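Local coordinates for EscD/YscD/HrpQ family type III secretion system inner membrane ring protein (Pseudomonas aeruginosa, PDB 6UID) that probably forms part of the inner membrane ring of the type III secretion system, its cytoplasmic domain facing the sorting platform, at residues I7-G12 against A35-L40; V47-E52 against G91-T96; R70-A75 against A84-T89. All coordinates share one frame; numbering follows the deposited sequence.

In the fold
The three contacts all belong to the cytoplasmic domain of the inner membrane component, a beta sandwich of the SMAD-FHA clan. Contacts 1 and 2 hold the two sheets face to face: strands 5-9 and 93-98 are neighbours in the antiparallel sheet, while 37-38 and 49-54 belong to the mixed sheet. Their centres are about 8 Å apart and they touch. Contact 3 shapes the border of the antiparallel sheet, its centre about 11 Å from that of contact 2 and about 16 Å from that of contact 1, across the chain's centre from the latter. Along the chain contact 1 closes first; contact 3 is nested inside the loop that contact 2 closes.

Contact 1: I7-G12 against A35-L40; sequences IRFYSG and ADLVLL
The Phe9 ring is met by two leucines on different parts of its surface. Over one face lies Leu39 CD2, 4.0 Å from the centroid of the Phe9 ring; at 19° off the ring normal this is a CH-pi contact, displaced toward the rim, where the closest carbon is Phe9 CE1. At the edge, in the ring plane, sits Leu37 CD1, 4.0 Å from Phe9 CZ. The two leucines approach differently: Leu39 crosses the ring at about a right angle, whereas Leu37 comes in obliquely at the CZ end.

The same Leu37 methyl also serves Ile7: Ile7 CG2 meets Leu37 CD1 tip to tip at 4.1 Å. Ile7 has CG1 anti to the backbone N (chi1 -180°), an orientation that leaves CG2 as the branch meeting Leu37. Evidence that this is packing between sheets comes from the strand assignment: Ile7 and Phe9 lie on strand 5-9 of the antiparallel sheet, Leu37 on strand 37-38 at the border of the mixed sheet, and the CA atoms of Ile7 and Leu37 stand 10.2 Å apart, too far for backbone pairing. This is the layered packing of a beta sandwich, as expected in the SMAD-FHA clan. The two paths run in nearly the same direction, 16° apart, and draw together toward Gly12 and Leu40, where the CA separation falls to 6.3 Å and backbone meets backbone, Gly12 C lying 4.0 Å from Leu40 O.

Other members of both sheets extend the apolar layer. Leu28 of strand 24-29 touches Phe9, Leu37 and Leu39, while Leu93 of strand 93-98 packs on Phe9 and Leu39. Near the converging end, Asn14 hydrogen-bonds through its side chain to Leu40 N and Val38 O.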
loop_
_atom_site.group_PDB
_atom_site.type_symbol
_atom_site.label_atom_id
_atom_site.label_comp_id
_atom_site.label_asym_id
_atom_site.label_seq_id
_atom_site.Cartn_x
_atom_site.Cartn_y
_atom_site.Cartn_z
ATOM N N ILE A 7 -4.571 1.888 -8.648
ATOM C CA ILE A 7 -3.441 1.572 -7.792
ATOM C C ILE A 7 -2.254 1.184 -8.655
ATOM O O ILE A 7 -2.423 0.537 -9.699
ATOM C CB ILE A 7 -3.820 0.455 -6.803
ATOM C CG1 ILE A 7 -2.662 0.104 -5.887
ATOM C CG2 ILE A 7 -4.288 -0.794 -7.531
ATOM C CD1 ILE A 7 -3.145 -0.567 -4.589
ATOM N N ARG A 8 -1.056 1.592 -8.242
ATOM C CA ARG A 8 0.194 1.198 -8.874
ATOM C C ARG A 8 1.103 0.571 -7.833
ATOM O O ARG A 8 1.220 1.083 -6.711
ATOM C CB ARG A 8 0.912 2.380 -9.539
ATOM C CG ARG A 8 2.222 1.953 -10.196
ATOM C CD ARG A 8 2.698 2.925 -11.238
ATOM N NE ARG A 8 4.077 2.617 -11.593
ATOM C CZ ARG A 8 4.774 3.248 -12.525
ATOM N NH1 ARG A 8 4.222 4.231 -13.225
ATOM N NH2 ARG A 8 6.027 2.886 -12.753
ATOM N N PHE A 9 1.754 -0.529 -8.204
ATOM C CA PHE A 9 2.695 -1.222 -7.338
ATOM C C PHE A 9 4.134 -0.907 -7.708
ATOM O O PHE A 9 4.476 -0.786 -8.886
ATOM C CB PHE A 9 2.439 -2.729 -7.381
ATOM C CG PHE A 9 1.097 -3.093 -6.863
ATOM C CD1 PHE A 9 0.785 -2.910 -5.535
ATOM C CD2 PHE A 9 0.123 -3.572 -7.701
ATOM C CE1 PHE A 9 -0.474 -3.216 -5.048
ATOM C CE2 PHE A 9 -1.138 -3.887 -7.224
ATOM C CZ PHE A 9 -1.425 -3.716 -5.887
ATOM N N TYR A 10 4.972 -0.747 -6.678
ATOM C CA TYR A 10 6.380 -0.380 -6.810
ATOM C C TYR A 10 7.268 -1.366 -6.050
ATOM O O TYR A 10 8.274 -0.967 -5.422
ATOM C CB TYR A 10 6.629 1.022 -6.265
ATOM C CG TYR A 10 5.920 2.141 -6.966
ATOM C CD1 TYR A 10 4.625 2.473 -6.646
ATOM C CD2 TYR A 10 6.566 2.915 -7.907
ATOM C CE1 TYR A 10 3.993 3.534 -7.269
ATOM C CE2 TYR A 10 5.945 3.970 -8.538
ATOM C CZ TYR A 10 4.671 4.289 -8.207
ATOM O OH TYR A 10 4.038 5.347 -8.839
ATOM N N SER A 11 6.882 -2.630 -6.021
ATOM C CA SER A 11 7.651 -3.625 -5.302
ATOM C C SER A 11 7.377 -5.019 -5.839
ATOM O O SER A 11 6.313 -5.312 -6.395
ATOM C CB SER A 11 7.312 -3.586 -3.808
ATOM O OG SER A 11 5.939 -3.754 -3.586
ATOM N N GLY A 12 8.360 -5.896 -5.626
ATOM C CA GLY A 12 8.190 -7.310 -5.873
ATOM C C GLY A 12 7.997 -7.623 -7.347
ATOM O O GLY A 12 8.390 -6.861 -8.235
ATOM N N ALA A 35 -7.405 -13.097 -1.899
ATOM C CA ALA A 35 -6.907 -11.804 -2.344
ATOM C C ALA A 35 -7.529 -11.382 -3.665
ATOM O O ALA A 35 -7.547 -12.155 -4.637
ATOM C CB ALA A 35 -5.385 -11.843 -2.486
ATOM N N ASP A 36 -8.032 -10.152 -3.688
ATOM C CA ASP A 36 -8.515 -9.526 -4.913
ATOM C C ASP A 36 -7.369 -9.109 -5.820
ATOM O O ASP A 36 -7.481 -9.189 -7.053
ATOM C CB ASP A 36 -9.369 -8.323 -4.537
ATOM C CG ASP A 36 -10.528 -8.719 -3.641
ATOM O OD1 ASP A 36 -11.354 -9.523 -4.098
ATOM O OD2 ASP A 36 -10.588 -8.332 -2.460
ATOM N N LEU A 37 -6.269 -8.637 -5.232
ATOM C CA LEU A 37 -5.048 -8.280 -5.938
ATOM C C LEU A 37 -3.971 -9.221 -5.405
ATOM O O LEU A 37 -3.632 -9.169 -4.221
ATOM C CB LEU A 37 -4.688 -6.821 -5.669
ATOM C CG LEU A 37 -5.758 -5.786 -6.028
ATOM C CD1 LEU A 37 -5.326 -4.347 -5.672
ATOM C CD2 LEU A 37 -6.117 -5.898 -7.496
ATOM N N VAL A 38 -3.459 -10.104 -6.265
ATOM C CA VAL A 38 -2.461 -11.096 -5.863
ATOM C C VAL A 38 -1.063 -10.491 -5.955
ATOM O O VAL A 38 -0.640 -10.022 -7.019
ATOM C CB VAL A 38 -2.580 -12.377 -6.710
ATOM C CG1 VAL A 38 -1.495 -13.350 -6.337
ATOM C CG2 VAL A 38 -3.941 -13.002 -6.503
ATOM N N LEU A 39 -0.348 -10.513 -4.835
ATOM C CA LEU A 39 0.969 -9.920 -4.702
ATOM C C LEU A 39 1.974 -11.035 -4.537
ATOM O O LEU A 39 1.780 -11.918 -3.691
ATOM C CB LEU A 39 1.045 -9.052 -3.445
ATOM C CG LEU A 39 0.117 -7.854 -3.386
ATOM C CD1 LEU A 39 0.244 -7.183 -2.011
ATOM C CD2 LEU A 39 0.436 -6.882 -4.496
ATOM N N LEU A 40 3.038 -10.994 -5.339
ATOM C CA LEU A 40 4.078 -12.017 -5.366
ATOM C C LEU A 40 5.377 -11.353 -4.931
ATOM O O LEU A 40 5.985 -10.596 -5.696
ATOM C CB LEU A 40 4.192 -12.621 -6.761
ATOM C CG LEU A 40 2.909 -13.274 -7.283
ATOM C CD1 LEU A 40 3.155 -13.885 -8.642
ATOM C CD2 LEU A 40 2.379 -14.288 -6.294
#

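Contact 2: V47-E52 against G91-T96; sequences VHLVLE and GPLRWT. Unlike the reference sequence in segment 91-96: Thr96 (reference Ala).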
loop_
_atom_site.group_PDB
_atom_site.type_symbol
_atom_site.label_atom_id
_atom_site.label_comp_id
_atom_site.label_asym_id
_atom_site.label_seq_id
_atom_site.Cartn_x
_atom_site.Cartn_y
_atom_site.Cartn_z
ATOM N N VAL A 47 -3.292 -12.781 3.351
ATOM C CA VAL A 47 -3.958 -11.481 3.264
ATOM C C VAL A 47 -3.036 -10.482 3.941
ATOM O O VAL A 47 -2.858 -10.502 5.171
ATOM C CB VAL A 47 -5.359 -11.475 3.889
ATOM C CG1 VAL A 47 -5.991 -10.095 3.772
ATOM C CG2 VAL A 47 -6.243 -12.508 3.201
ATOM N N HIS A 48 -2.426 -9.627 3.136
ATOM C CA HIS A 48 -1.401 -8.710 3.600
ATOM C C HIS A 48 -1.956 -7.347 3.986
ATOM O O HIS A 48 -1.459 -6.722 4.934
ATOM C CB HIS A 48 -0.373 -8.540 2.473
ATOM C CG HIS A 48 0.917 -7.945 2.929
ATOM N ND1 HIS A 48 1.884 -8.684 3.578
ATOM C CD2 HIS A 48 1.393 -6.688 2.833
ATOM C CE1 HIS A 48 2.892 -7.887 3.887
ATOM N NE2 HIS A 48 2.628 -6.678 3.437
ATOM N N LEU A 49 -2.947 -6.859 3.247
ATOM C CA LEU A 49 -3.501 -5.527 3.418
ATOM C C LEU A 49 -4.942 -5.555 2.934
ATOM O O LEU A 49 -5.248 -6.203 1.932
ATOM C CB LEU A 49 -2.679 -4.540 2.588
ATOM C CG LEU A 49 -3.065 -3.062 2.638
ATOM C CD1 LEU A 49 -2.902 -2.538 4.041
ATOM C CD2 LEU A 49 -2.198 -2.267 1.660
ATOM N N VAL A 50 -5.845 -4.900 3.668
ATOM C CA VAL A 50 -7.245 -4.796 3.294
ATOM C C VAL A 50 -7.625 -3.331 3.309
ATOM O O VAL A 50 -7.405 -2.634 4.311
ATOM C CB VAL A 50 -8.165 -5.584 4.239
ATOM C CG1 VAL A 50 -9.587 -5.560 3.727
ATOM C CG2 VAL A 50 -7.709 -7.000 4.362
ATOM N N LEU A 51 -8.197 -2.878 2.206
ATOM C CA LEU A 51 -8.688 -1.530 2.017
ATOM C C LEU A 51 -10.188 -1.536 1.755
ATOM O O LEU A 51 -10.761 -2.525 1.277
ATOM C CB LEU A 51 -8.032 -0.905 0.781
ATOM C CG LEU A 51 -6.512 -0.975 0.731
ATOM C CD1 LEU A 51 -6.030 -0.502 -0.630
ATOM C CD2 LEU A 51 -5.903 -0.157 1.849
ATOM N N GLU A 52 -10.829 -0.405 2.029
ATOM C CA GLU A 52 -12.206 -0.153 1.642
ATOM C C GLU A 52 -12.191 1.029 0.696
ATOM O O GLU A 52 -11.688 2.110 1.059
ATOM C CB GLU A 52 -13.082 0.142 2.856
ATOM C CG GLU A 52 -14.555 0.381 2.496
ATOM N N GLY A 91 5.346 -3.307 5.053
ATOM C CA GLY A 91 6.448 -4.236 4.910
ATOM C C GLY A 91 7.014 -4.199 3.500
ATOM O O GLY A 91 7.333 -3.127 2.974
ATOM N N PRO A 92 7.119 -5.358 2.846
ATOM C CA PRO A 92 7.688 -5.369 1.494
ATOM C C PRO A 92 6.862 -4.613 0.473
ATOM O O PRO A 92 7.401 -4.212 -0.564
ATOM C CB PRO A 92 7.768 -6.860 1.138
ATOM C CG PRO A 92 6.869 -7.539 2.087
ATOM C CD PRO A 92 6.753 -6.704 3.317
ATOM N N LEU A 93 5.573 -4.413 0.712
ATOM C CA LEU A 93 4.712 -3.829 -0.302
ATOM C C LEU A 93 4.874 -2.312 -0.346
ATOM O O LEU A 93 4.814 -1.636 0.696
ATOM C CB LEU A 93 3.261 -4.152 0.014
ATOM C CG LEU A 93 2.208 -3.525 -0.893
ATOM C CD1 LEU A 93 2.318 -4.080 -2.284
ATOM C CD2 LEU A 93 0.841 -3.771 -0.303
ATOM N N ARG A 94 5.099 -1.779 -1.547
ATOM C CA ARG A 94 5.111 -0.341 -1.790
ATOM C C ARG A 94 4.094 -0.033 -2.887
ATOM O O ARG A 94 4.092 -0.691 -3.938
ATOM C CB ARG A 94 6.497 0.156 -2.197
ATOM C CG ARG A 94 7.594 -0.207 -1.208
ATOM C CD ARG A 94 8.547 0.962 -0.890
ATOM N NE ARG A 94 9.453 1.303 -1.983
ATOM C CZ ARG A 94 10.445 2.194 -1.887
ATOM N NH1 ARG A 94 11.211 2.422 -2.946
ATOM N NH2 ARG A 94 10.679 2.861 -0.735
ATOM N N TRP A 95 3.235 0.947 -2.644
ATOM C CA TRP A 95 2.160 1.227 -3.583
ATOM C C TRP A 95 1.714 2.671 -3.452
ATOM O O TRP A 95 2.036 3.360 -2.478
ATOM C CB TRP A 95 0.967 0.290 -3.340
ATOM C CG TRP A 95 0.290 0.418 -1.993
ATOM C CD1 TRP A 95 0.730 -0.084 -0.801
ATOM C CD2 TRP A 95 -0.959 1.047 -1.723
ATOM N NE1 TRP A 95 -0.173 0.200 0.186
ATOM C CE2 TRP A 95 -1.224 0.887 -0.352
ATOM C CE3 TRP A 95 -1.890 1.730 -2.511
ATOM C CZ2 TRP A 95 -2.379 1.392 0.248
ATOM C CZ3 TRP A 95 -3.043 2.218 -1.924
ATOM C CH2 TRP A 95 -3.271 2.076 -0.544
ATOM N N THR A 96 0.964 3.137 -4.445
ATOM C CA THR A 96 0.255 4.395 -4.335
ATOM C C THR A 96 -1.043 4.285 -5.116
ATOM O O THR A 96 -1.257 3.331 -5.875
ATOM C CB THR A 96 1.090 5.563 -4.845
ATOM O OG1 THR A 96 0.507 6.779 -4.342
ATOM C CG2 THR A 96 1.130 5.552 -6.354
#
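With CG anti to the backbone N in both Leu49 (chi1 -179°) and Leu93, the two side chains meet through their CD2 methyls, 3.9 Å apart. Trp95 takes the other course: its chi1 of 63° sets CG between the backbone N and the carbonyl carbon, and the indole extends toward the facing strand. Leu49 CD2 approaches this ring system obliquely, 3.5 Å from Trp95 NE1, and thus touches Leu93 and Trp95 at once. Leu51 and Trp95 reach toward each other from opposite directions, Leu51 CD1 lying 3.8 Å from Trp95 CH2 at the six-membered end of the indole.

The His48 imidazole lies obliquely against Pro92, with His48 CE1 4.1 Å from Pro92 CD. Both its nitrogens are engaged: NE2 hydrogen-bonds to Cys90 O and ND1 to Ala45 N, bonds that fix the rotation of the ring. His48 and Leu49 together face Leu28 as a classic beta bulge.

Strands 49-52 and 93-96 approach to 11.6 Å between axes and run 17° from parallel, a spacing that side chains must fill. Buried apolar side chains meeting between nearly parallel strands of two facing sheets make the core of a beta sandwich, here of the SMAD-FHA type.

Contact 3: R70-A75 against A84-T89; sequences RQDGQA and ALAGQT
Gly87 O is gripped by two donors: Asp72 N, at 2.8 Å with an N-H...O angle of 172° and lying in the carbonyl plane, and water 2, which also accepts from Gly73 N. The Asp72 side chain returns a bond, its OD1 taking Gly87 N at 2.9 Å from above the carboxylate plane. Asp72 and Gly87 are thus linked twice, and Ala86 CB packs 3.5 Å from Asp72 OD2.

Behind the turn, Gln71 and Gln88 form a non-hydrogen-bonded pair whose side chains lie side by side, pointing the same way, with amide planes 62° apart. Gln88 NE2 gives a straight bond (171°) to a lone pair of Gln71 OE1 at 3.0 Å; the chain of Gln88, bent at chi2, carries the amide there. Gln71 OE1 also accepts from Gln83 N, and water 1 joins Gln88 OE1 to Arg70 O.

Arg70 and Thr89 form the hydrogen-bonded pair, and Arg70 NH1 bonds to Gly73 O at 3.1 Å, within the type I' turn from Gln71 to Gln74. That turn closes a tight beta hairpin of strands 69-71 and 74-75 at the sheet border, while on the other side strand 88-90 pairs with 93-98, which Gln88 touches at Trp95.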
loop_
_atom_site.group_PDB
_atom_site.type_symbol
_atom_site.label_atom_id
_atom_site.label_comp_id
_atom_site.label_asym_id
_atom_site.label_seq_id
_atom_site.Cartn_x
_atom_site.Cartn_y
_atom_site.Cartn_z
ATOM N N ARG A 70 2.431 2.315 6.571
ATOM C CA ARG A 70 2.973 3.664 6.690
ATOM C C ARG A 70 2.615 4.453 5.441
ATOM O O ARG A 70 2.471 3.894 4.349
ATOM C CB ARG A 70 4.468 3.637 6.897
ATOM C CG ARG A 70 4.843 2.963 8.208
ATOM C CD ARG A 70 6.341 2.845 8.405
ATOM N NE ARG A 70 6.632 2.139 9.649
ATOM C CZ ARG A 70 6.747 2.712 10.835
ATOM N NH1 ARG A 70 6.631 4.032 10.972
ATOM N NH2 ARG A 70 6.982 1.948 11.898
ATOM N N GLN A 71 2.447 5.758 5.626
ATOM C CA GLN A 71 2.182 6.687 4.540
ATOM C C GLN A 71 3.262 7.753 4.639
ATOM O O GLN A 71 3.353 8.466 5.645
ATOM C CB GLN A 71 0.785 7.277 4.675
ATOM C CG GLN A 71 0.494 8.326 3.633
ATOM C CD GLN A 71 -0.917 8.824 3.718
ATOM O OE1 GLN A 71 -1.793 8.358 3.012
ATOM N NE2 GLN A 71 -1.149 9.769 4.620
ATOM N N ASP A 72 4.141 7.802 3.644
ATOM C CA ASP A 72 5.328 8.662 3.701
ATOM C C ASP A 72 6.086 8.475 5.020
ATOM O O ASP A 72 6.572 9.430 5.643
ATOM C CB ASP A 72 4.951 10.125 3.443
ATOM C CG ASP A 72 4.439 10.358 2.034
ATOM O OD1 ASP A 72 4.882 9.643 1.096
ATOM O OD2 ASP A 72 3.576 11.249 1.867
ATOM N N GLY A 73 6.191 7.217 5.443
ATOM C CA GLY A 73 6.924 6.831 6.624
ATOM C C GLY A 73 6.162 6.905 7.929
ATOM O O GLY A 73 6.645 6.363 8.939
ATOM N N GLN A 74 4.989 7.542 7.954
ATOM C CA GLN A 74 4.232 7.715 9.185
ATOM C C GLN A 74 3.272 6.549 9.366
ATOM O O GLN A 74 2.462 6.271 8.476
ATOM C CB GLN A 74 3.433 9.014 9.104
ATOM C CG GLN A 74 4.300 10.247 8.960
ATOM C CD GLN A 74 5.185 10.473 10.175
ATOM O OE1 GLN A 74 6.399 10.623 10.051
ATOM N NE2 GLN A 74 4.575 10.493 11.359
ATOM N N ALA A 75 3.356 5.883 10.522
ATOM C CA ALA A 75 2.476 4.756 10.795
ATOM C C ALA A 75 1.028 5.199 10.772
ATOM O O ALA A 75 0.671 6.250 11.310
ATOM C CB ALA A 75 2.796 4.142 12.154
ATOM N N ALA A 84 -4.072 10.236 -1.856
ATOM C CA ALA A 84 -3.650 9.922 -3.210
ATOM C C ALA A 84 -2.242 10.450 -3.469
ATOM O O ALA A 84 -1.879 11.567 -3.079
ATOM C CB ALA A 84 -4.633 10.531 -4.212
ATOM N N LEU A 85 -1.450 9.599 -4.118
ATOM C CA LEU A 85 -0.091 9.863 -4.573
ATOM C C LEU A 85 0.915 9.954 -3.439
ATOM O O LEU A 85 2.095 10.172 -3.704
ATOM C CB LEU A 85 0.019 11.055 -5.530
ATOM C CG LEU A 85 -0.718 10.828 -6.845
ATOM C CD1 LEU A 85 -0.482 12.017 -7.747
ATOM C CD2 LEU A 85 -0.288 9.575 -7.573
ATOM N N ALA A 86 0.506 9.754 -2.194
ATOM C CA ALA A 86 1.480 9.580 -1.131
ATOM C C ALA A 86 2.071 8.173 -1.203
ATOM O O ALA A 86 1.449 7.241 -1.725
ATOM C CB ALA A 86 0.819 9.810 0.223
ATOM N N GLY A 87 3.297 8.011 -0.711
ATOM C CA GLY A 87 3.927 6.695 -0.731
ATOM C C GLY A 87 3.431 5.778 0.364
ATOM O O GLY A 87 3.643 6.049 1.553
ATOM N N GLN A 88 2.748 4.700 0.000
ATOM C CA GLN A 88 2.190 3.754 0.954
ATOM C C GLN A 88 3.111 2.539 1.040
ATOM O O GLN A 88 3.551 2.003 0.015
ATOM C CB GLN A 88 0.792 3.297 0.495
ATOM C CG GLN A 88 -0.150 4.394 0.082
ATOM C CD GLN A 88 -0.559 5.347 1.203
ATOM O OE1 GLN A 88 -0.432 5.033 2.392
ATOM N NE2 GLN A 88 -1.096 6.491 0.831
ATOM N N THR A 89 3.374 2.072 2.255
ATOM C CA THR A 89 4.143 0.848 2.450
ATOM C C THR A 89 3.463 -0.021 3.489
ATOM O O THR A 89 2.734 0.466 4.351
ATOM C CB THR A 89 5.601 1.080 2.864
ATOM O OG1 THR A 89 5.630 1.776 4.124
ATOM C CG2 THR A 89 6.325 1.884 1.833
HETATM O O HOH W 1 -0.326 2.932 4.149
HETATM O O HOH W 2 5.492 4.864 3.694
#